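Local coordinates for protein transcriptional regulator, GntR family (Thermotoga maritima, PDB 3SXM) that probably acts as a DNA-binding transcription regulator of the GntR family, here represented by its metal-free FCD domain, whose fold carries metal-binding sites, at residues Glu13-Met18 and Arg61-Phe66; Asn25-Ile30 and Gly113-Ala118; His103-Glu108 and Ile119-Glu124. The protein carries 3 engineered substitutions. All coordinates share one frame; numbering follows the deposited sequence.

Interaction 1 of 3, residues Glu13-Met18 and Arg61-Phe66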
# COMPACT_ATOMS: atom_id res chain seq x y z
N GLU A 13 8.43 5.60 -1.84
CA GLU A 13 8.09 4.18 -1.65
C GLU A 13 6.63 4.09 -1.19
O GLU A 13 5.92 3.18 -1.64
CB GLU A 13 8.99 3.53 -0.64
CG GLU A 13 8.62 2.07 -0.36
CD GLU A 13 9.60 1.33 0.53
OE1 GLU A 13 10.06 1.91 1.55
OE2 GLU A 13 9.96 0.18 0.19
N THR A 14 6.20 4.99 -0.30
CA THR A 14 4.80 5.01 0.14
C THR A 14 3.87 5.28 -1.02
O THR A 14 2.80 4.64 -1.16
CB THR A 14 4.59 6.01 1.30
OG1 THR A 14 5.46 5.64 2.36
CG2 THR A 14 3.17 6.02 1.77
N ARG A 15 4.22 6.18 -1.92
CA ARG A 15 3.42 6.43 -3.11
C ARG A 15 3.35 5.22 -4.00
O ARG A 15 2.27 4.92 -4.55
CB ARG A 15 4.00 7.62 -3.90
CG ARG A 15 3.84 8.94 -3.21
CD ARG A 15 4.32 10.11 -4.09
NE ARG A 15 3.46 10.30 -5.22
CZ ARG A 15 3.69 11.12 -6.24
NH1 ARG A 15 4.69 11.99 -6.19
NH2 ARG A 15 2.85 11.11 -7.26
N ILE A 16 4.47 4.51 -4.19
CA ILE A 16 4.49 3.29 -5.06
C ILE A 16 3.50 2.30 -4.43
O ILE A 16 2.61 1.76 -5.13
CB ILE A 16 5.87 2.71 -5.20
CG1 ILE A 16 6.78 3.65 -6.06
CG2 ILE A 16 5.80 1.35 -5.84
CD1 ILE A 16 8.21 3.28 -6.04
N MET A 17 3.65 2.05 -3.13
CA MET A 17 2.73 1.13 -2.40
C MET A 17 1.27 1.45 -2.70
O MET A 17 0.49 0.52 -3.05
CB MET A 17 3.05 1.15 -0.90
CG MET A 17 2.08 0.29 -0.05
SD MET A 17 2.43 0.42 1.68
CE MET A 17 1.90 2.09 2.00
N MET A 18 0.85 2.68 -2.46
CA MET A 18 -0.56 3.03 -2.52
C MET A 18 -1.03 3.18 -3.97
O MET A 18 -2.08 2.66 -4.36
CB MET A 18 -0.84 4.31 -1.74
CG MET A 18 -0.49 4.20 -0.26
SD MET A 18 -0.81 5.68 0.69
CE MET A 18 -2.51 5.63 0.76
N ARG A 61 -3.97 15.86 -9.82
CA ARG A 61 -5.22 15.21 -10.21
C ARG A 61 -5.03 13.78 -10.65
O ARG A 61 -5.84 12.91 -10.30
CB ARG A 61 -5.95 15.99 -11.33
CG ARG A 61 -6.54 17.24 -10.90
CD ARG A 61 -7.02 18.10 -12.12
NE ARG A 61 -8.16 17.48 -12.79
CZ ARG A 61 -8.67 17.95 -13.92
NH1 ARG A 61 -8.09 18.97 -14.54
NH2 ARG A 61 -9.73 17.38 -14.45
N LEU A 62 -3.98 13.49 -11.41
CA LEU A 62 -3.81 12.15 -11.97
C LEU A 62 -3.55 11.17 -10.84
O LEU A 62 -4.16 10.10 -10.80
CB LEU A 62 -2.66 12.15 -12.99
CG LEU A 62 -2.42 10.81 -13.65
CD1 LEU A 62 -3.63 10.30 -14.40
CD2 LEU A 62 -1.24 10.89 -14.56
N HIS A 63 -2.61 11.50 -9.96
CA HIS A 63 -2.21 10.55 -8.91
C HIS A 63 -3.32 10.41 -7.88
O HIS A 63 -3.58 9.27 -7.43
CB HIS A 63 -0.87 10.94 -8.31
CG HIS A 63 0.24 10.82 -9.30
ND1 HIS A 63 0.96 9.66 -9.52
CD2 HIS A 63 0.71 11.72 -10.21
CE1 HIS A 63 1.81 9.85 -10.51
NE2 HIS A 63 1.68 11.10 -10.92
N LYS A 64 -4.02 11.47 -7.54
CA LYS A 64 -5.21 11.36 -6.66
C LYS A 64 -6.32 10.56 -7.32
O LYS A 64 -7.06 9.90 -6.57
CB LYS A 64 -5.71 12.72 -6.20
CG LYS A 64 -4.80 13.30 -5.16
CD LYS A 64 -5.30 14.60 -4.62
CE LYS A 64 -4.58 14.96 -3.31
NZ LYS A 64 -5.04 16.30 -2.86
N LEU A 65 -6.47 10.59 -8.65
CA LEU A 65 -7.52 9.82 -9.34
C LEU A 65 -7.28 8.35 -9.11
O LEU A 65 -8.25 7.57 -8.87
CB LEU A 65 -7.51 10.11 -10.88
CG LEU A 65 -8.35 9.14 -11.75
CD1 LEU A 65 -9.76 9.21 -11.42
CD2 LEU A 65 -8.10 9.45 -13.21
N PHE A 66 -6.05 7.91 -9.16
CA PHE A 66 -5.75 6.46 -9.04
C PHE A 66 -6.27 6.02 -7.67
O PHE A 66 -6.92 4.97 -7.53
CB PHE A 66 -4.26 6.17 -9.13
CG PHE A 66 -3.63 6.52 -10.48
CD1 PHE A 66 -4.37 6.58 -11.64
CD2 PHE A 66 -2.28 6.81 -10.54
CE1 PHE A 66 -3.77 6.92 -12.88
CE2 PHE A 66 -1.70 7.12 -11.78
CZ PHE A 66 -2.45 7.16 -12.90
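Arg15 lays one nitrogen of its guanidinium over a face of the His63 imidazole. The contact lies inside the all-helical FCD domain and joins helix 5-25 to helix 51-68. His63 belongs to a zinc site known for this protein, together with Asp59, His103 and His125, but no metal is bound in this chain. The two backbones stay well apart, with 9.1 Å between Arg15 CA and His63 CA, so the long arginine spans most of the gap. Its chain bends at chi3, 68°, which turns the guanidinium toward the ring. NH2 leads and sits 3.2 Å above the imidazole plane, displaced from the centre toward the rim. The planes of the two groups are 85° apart. The guanidinium therefore presents an edge to the ring and does not lie flat on it. His63 CG is anti to its carbonyl carbon, chi1 -66°, which brings the ring face to Arg15 NH2.

Both polar ends have their main partner in Glu19. Glu19 OE2 forms a salt bridge with Arg15 NE, and Glu19 OE1 a hydrogen bond with His63 ND1, so one carboxylate probably fixes the rotation of the imidazole and offsets the charge of the arginine in this buried place. Ile86 and Leu126 touch Arg15, and Tyr79 touches His63. Over the imidazole, Arg15 NH2 sits nearest the CG-ND1 bond, 3.3 Å from both His63 CG and His63 ND1.

Interaction 2 of 3, residues Asn25-Ile30 and Gly113-Ala118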
# COMPACT_ATOMS: atom_id res chain seq x y z
N ASN A 25 -5.58 -2.73 -8.99
CA ASN A 25 -6.84 -3.30 -8.59
C ASN A 25 -8.11 -2.58 -9.07
O ASN A 25 -9.15 -3.11 -9.02
CB ASN A 25 -6.86 -3.46 -7.06
CG ASN A 25 -5.89 -4.49 -6.58
OD1 ASN A 25 -4.84 -4.22 -6.06
ND2 ASN A 25 -6.23 -5.69 -6.81
N TYR A 26 -7.96 -1.36 -9.57
CA TYR A 26 -9.08 -0.55 -10.04
C TYR A 26 -8.84 -0.06 -11.47
O TYR A 26 -9.42 0.91 -11.91
CB TYR A 26 -9.43 0.58 -9.05
CG TYR A 26 -9.86 0.00 -7.74
CD1 TYR A 26 -11.15 -0.39 -7.58
CD2 TYR A 26 -8.94 -0.29 -6.75
CE1 TYR A 26 -11.57 -0.99 -6.40
CE2 TYR A 26 -9.36 -0.88 -5.56
CZ TYR A 26 -10.65 -1.27 -5.41
OH TYR A 26 -11.10 -1.90 -4.24
N PHE A 27 -7.95 -0.76 -12.19
CA PHE A 27 -7.59 -0.41 -13.53
C PHE A 27 -8.75 -0.05 -14.44
O PHE A 27 -8.70 1.00 -15.11
CB PHE A 27 -6.75 -1.52 -14.17
CG PHE A 27 -6.23 -1.19 -15.54
CD1 PHE A 27 -5.13 -0.39 -15.68
CD2 PHE A 27 -6.86 -1.63 -16.67
CE1 PHE A 27 -4.65 -0.07 -16.95
CE2 PHE A 27 -6.38 -1.31 -17.93
CZ PHE A 27 -5.29 -0.50 -18.06
N ASP A 28 -9.78 -0.88 -14.52
CA ASP A 28 -10.86 -0.59 -15.46
C ASP A 28 -11.64 0.63 -15.05
O ASP A 28 -12.10 1.40 -15.93
CB ASP A 28 -11.82 -1.80 -15.57
CG ASP A 28 -11.18 -3.02 -16.21
OD1 ASP A 28 -10.17 -2.92 -16.92
OD2 ASP A 28 -11.77 -4.13 -16.08
N LYS A 29 -11.85 0.84 -13.74
CA LYS A 29 -12.52 2.04 -13.27
C LYS A 29 -11.74 3.31 -13.65
O LYS A 29 -12.30 4.31 -14.09
CB LYS A 29 -12.75 1.99 -11.75
CG LYS A 29 -13.47 3.20 -11.21
CD LYS A 29 -14.12 2.94 -9.88
CE LYS A 29 -14.47 4.22 -9.14
NZ LYS A 29 -15.93 4.53 -9.09
N ILE A 30 -10.44 3.24 -13.45
CA ILE A 30 -9.57 4.36 -13.82
C ILE A 30 -9.64 4.59 -15.34
O ILE A 30 -9.87 5.72 -15.80
CB ILE A 30 -8.13 4.15 -13.32
CG1 ILE A 30 -8.09 4.13 -11.79
CG2 ILE A 30 -7.24 5.21 -13.93
CD1 ILE A 30 -6.85 3.48 -11.24
N GLY A 113 -5.60 -0.04 -22.68
CA GLY A 113 -5.81 -1.34 -22.05
C GLY A 113 -4.56 -2.10 -21.66
O GLY A 113 -4.61 -3.29 -21.30
N ASP A 114 -3.42 -1.42 -21.74
CA ASP A 114 -2.12 -2.01 -21.44
C ASP A 114 -1.87 -1.87 -19.94
O ASP A 114 -1.14 -0.97 -19.47
CB ASP A 114 -1.06 -1.27 -22.27
CG ASP A 114 0.34 -1.81 -22.07
OD1 ASP A 114 0.47 -2.88 -21.44
OD2 ASP A 114 1.27 -1.09 -22.49
N LYS A 115 -2.50 -2.74 -19.17
CA LYS A 115 -2.41 -2.67 -17.73
C LYS A 115 -0.99 -2.92 -17.21
O LYS A 115 -0.48 -2.16 -16.37
CB LYS A 115 -3.42 -3.68 -17.13
CG LYS A 115 -3.41 -3.77 -15.65
CD LYS A 115 -4.51 -4.73 -15.10
CE LYS A 115 -4.34 -4.84 -13.67
NZ LYS A 115 -5.23 -5.92 -13.09
N GLU A 116 -0.32 -3.96 -17.75
CA GLU A 116 1.01 -4.29 -17.32
C GLU A 116 1.95 -3.08 -17.62
O GLU A 116 2.74 -2.67 -16.78
CB GLU A 116 1.53 -5.56 -18.04
CG GLU A 116 2.53 -6.35 -17.24
CD GLU A 116 3.13 -7.54 -18.00
OE1 GLU A 116 2.83 -7.72 -19.20
OE2 GLU A 116 3.90 -8.31 -17.38
N GLY A 117 1.82 -2.53 -18.80
CA GLY A 117 2.66 -1.41 -19.21
C GLY A 117 2.33 -0.16 -18.41
O GLY A 117 3.22 0.62 -18.09
N ALA A 118 1.07 0.04 -18.03
CA ALA A 118 0.73 1.20 -17.21
C ALA A 118 1.35 1.13 -15.83
O ALA A 118 1.89 2.12 -15.35
CB ALA A 118 -0.76 1.37 -17.08
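The Phe27 ring lies against the first turn of helix 115-135, one face turned to Lys115. Lys115 CB stands 3.7 Å from the Phe27 ring centroid and only 6° off the ring normal, a CH-pi contact close to the middle of the face. The Lys115 backbone also lies over this face: Phe27 CE1 is 3.5 Å from Lys115 CA. Ala118 approaches differently: its CB meets the ring edge, 4.2 Å from Phe27 CE1. Phe27 CG lies anti to the backbone N, chi1 -175°, which sends the ring toward the other segment. The extended Lys115 chain runs over the ring toward its Phe27 CB end, with Lys115 CG 3.8 Å from Phe27 CD1 and Lys115 CD 4.0 Å from Phe27 CB. Beyond it, NZ makes a weak hydrogen bond to Glu24 O.

Farther out, Ile110 of helix 96-111 touches both Phe27 and Ala118. Asp114 is the N-cap, and its OD1 accepts from Gly117 N at 3.0 Å, from above the carboxylate plane. Gly113 has a positive phi, 89°, at which a side chain would jam against the preceding carbonyl. Phe27, first residue of helix 27-31, thus packs against the corner between helices 96-111 and 115-135 of the FCD domain, made by a Schellman motif running straight into a capped helix start.

Interaction 3 of 3, residues His103-Glu108 and Ile119-Glu124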
# COMPACT_ATOMS: atom_id res chain seq x y z
N HIS A 103 3.60 11.22 -17.85
CA HIS A 103 2.15 11.17 -17.56
C HIS A 103 1.34 10.98 -18.80
O HIS A 103 0.38 10.18 -18.83
CB HIS A 103 1.68 12.43 -16.88
CG HIS A 103 2.08 12.50 -15.46
ND1 HIS A 103 2.25 13.69 -14.78
CD2 HIS A 103 2.39 11.51 -14.59
CE1 HIS A 103 2.63 13.42 -13.54
NE2 HIS A 103 2.68 12.11 -13.39
N LYS A 104 1.67 11.70 -19.86
CA LYS A 104 0.97 11.51 -21.10
C LYS A 104 0.99 10.06 -21.54
O LYS A 104 -0.05 9.51 -21.96
CB LYS A 104 1.60 12.39 -22.20
CG LYS A 104 0.88 12.28 -23.53
CD LYS A 104 1.51 13.07 -24.67
CE LYS A 104 0.81 12.68 -26.00
NZ LYS A 104 1.38 13.32 -27.18
N GLU A 105 2.17 9.43 -21.50
CA GLU A 105 2.34 8.06 -21.92
C GLU A 105 1.69 7.06 -20.97
O GLU A 105 1.09 6.07 -21.45
CB GLU A 105 3.83 7.80 -22.19
CG GLU A 105 4.26 8.61 -23.43
CD GLU A 105 5.72 8.54 -23.76
OE1 GLU A 105 6.56 8.24 -22.89
OE2 GLU A 105 6.00 8.83 -24.95
N LEU A 106 1.77 7.35 -19.69
CA LEU A 106 1.06 6.51 -18.70
C LEU A 106 -0.43 6.50 -19.03
O LEU A 106 -1.09 5.45 -19.04
CB LEU A 106 1.31 7.06 -17.31
CG LEU A 106 0.49 6.49 -16.15
CD1 LEU A 106 0.67 5.00 -16.03
CD2 LEU A 106 0.90 7.15 -14.88
N ILE A 107 -1.00 7.67 -19.21
CA ILE A 107 -2.42 7.75 -19.50
C ILE A 107 -2.75 6.96 -20.77
O ILE A 107 -3.74 6.23 -20.82
CB ILE A 107 -2.87 9.16 -19.60
CG1 ILE A 107 -2.76 9.84 -18.24
CG2 ILE A 107 -4.31 9.22 -20.09
CD1 ILE A 107 -2.93 11.33 -18.29
N GLU A 108 -1.92 7.06 -21.81
CA GLU A 108 -2.26 6.37 -23.06
C GLU A 108 -2.19 4.87 -22.86
O GLU A 108 -3.00 4.14 -23.42
CB GLU A 108 -1.38 6.84 -24.19
CG GLU A 108 -1.55 6.09 -25.51
CD GLU A 108 -2.91 6.15 -26.10
OE1 GLU A 108 -3.57 7.20 -25.91
OE2 GLU A 108 -3.30 5.14 -26.75
N ILE A 119 1.32 -0.06 -15.23
CA ILE A 119 1.94 -0.23 -13.92
C ILE A 119 3.43 0.00 -14.02
O ILE A 119 4.02 0.70 -13.20
CB ILE A 119 1.61 -1.63 -13.39
CG1 ILE A 119 0.11 -1.72 -13.09
CG2 ILE A 119 2.43 -1.92 -12.12
CD1 ILE A 119 -0.40 -3.17 -12.99
N GLU A 120 4.04 -0.51 -15.08
CA GLU A 120 5.47 -0.28 -15.29
C GLU A 120 5.77 1.21 -15.41
O GLU A 120 6.73 1.70 -14.83
CB GLU A 120 6.00 -0.99 -16.55
CG GLU A 120 6.09 -2.48 -16.45
CD GLU A 120 6.55 -3.14 -17.75
OE1 GLU A 120 6.94 -2.43 -18.72
OE2 GLU A 120 6.52 -4.38 -17.81
N LYS A 121 4.96 1.94 -16.17
CA LYS A 121 5.23 3.37 -16.38
C LYS A 121 5.05 4.18 -15.10
O LYS A 121 5.81 5.13 -14.86
CB LYS A 121 4.33 3.95 -17.49
CG LYS A 121 4.71 5.34 -17.99
CD LYS A 121 6.09 5.26 -18.76
CE LYS A 121 6.50 6.52 -19.42
NZ LYS A 121 7.89 6.29 -19.99
N LEU A 122 4.06 3.85 -14.29
CA LEU A 122 3.86 4.51 -13.03
C LEU A 122 5.10 4.30 -12.12
O LEU A 122 5.60 5.26 -11.51
CB LEU A 122 2.54 4.05 -12.39
CG LEU A 122 2.31 4.60 -10.97
CD1 LEU A 122 2.31 6.09 -10.92
CD2 LEU A 122 0.99 4.11 -10.39
N LYS A 123 5.57 3.07 -12.00
CA LYS A 123 6.74 2.73 -11.18
C LYS A 123 7.95 3.48 -11.73
O LYS A 123 8.70 4.06 -10.97
CB LYS A 123 7.02 1.24 -11.16
CG LYS A 123 6.00 0.44 -10.36
CD LYS A 123 6.33 -1.05 -10.46
CE LYS A 123 5.34 -1.85 -9.67
NZ LYS A 123 5.49 -3.34 -9.83
N GLU A 124 8.12 3.46 -13.04
CA GLU A 124 9.26 4.17 -13.66
C GLU A 124 9.21 5.64 -13.35
O GLU A 124 10.23 6.26 -13.03
CB GLU A 124 9.26 3.96 -15.18
CG GLU A 124 9.54 2.54 -15.60
CD GLU A 124 9.21 2.30 -17.09
OE1 GLU A 124 8.92 3.30 -17.81
OE2 GLU A 124 9.25 1.10 -17.52
O HOH W 1 7.69 5.88 -22.81
O HOH W 2 7.94 9.04 -20.77
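Segments 103-108 and 119-124 run almost antiparallel, their axes 9.1 Å apart at closest approach and 159° between their directions. They are the facing parts of a helical hairpin in the FCD domain, formed by helices 96-111 and 115-135. The backbones come nearest at Leu106 and Lys121, whose CA atoms are 5.7 Å apart.

Lys121 carries the contact. Its CB points toward the other helix, and the chain then bends at chi2, 68°, and slants across Leu106 toward Glu105. Its aliphatic part meets Leu106, with Lys121 CG 3.9 Å from Leu106 CB. The ammonium end continues to Glu105. Lys121 NZ and Glu105 OE1 are 3.7 Å apart, a long salt bridge. Two waters close the gap. Each donates to Glu105 OE1, at 2.6 Å for water 1 and 2.7 Å for water 2, and each accepts from Lys121 NZ. The pair is thus linked by two separate water bridges as well as by charge. Glu124, one turn on from Lys121, adds a second long salt bridge, Glu124 OE1 to Lys121 NZ at 3.8 Å. The lysine therefore lies between carboxylates of both helices. With an alanine in place of Lys121, Glu105 and Glu124 would probably lose their shared positive charge, both waters their NZ donor, and Leu106 its cover on this side.

On the inner side of the hairpin the contact is apolar. Leu106 also packs on Phe66 of helix 51-68, and Leu122 on His63 and Leu23. His103, on the same helix as Leu106, is a zinc ligand in another structure of this protein. Across the hairpin the two leucines meet through one methyl group: Leu106 CD1 rests 4.2 Å from Leu122 CB.

Interaction 1 is the most central and is fully buried, whereas interactions 2 and 3 are partly buried. Their chemistry follows this. Interaction 1 brings an arginine onto a metal-site histidine, interaction 2 lays an aromatic ring on a lysine chain, and interaction 3 grades from leucines to a water-bridged salt-bridge network. Interactions 2 and 3 both use helix 115-135, and they touch where Leu106 CD1 lies 3.2 Å from Ala118 O. Interactions 1 and 3 meet at the zinc site, empty here: His63 NE2 and His103 NE2 are 2.8 Å apart, probably hydrogen-bonded. Phe66 also packs on Leu106. Interaction 2 reaches interaction 1 by packing of Ile30 CD1 on Phe66 CA, 3.9 Å away.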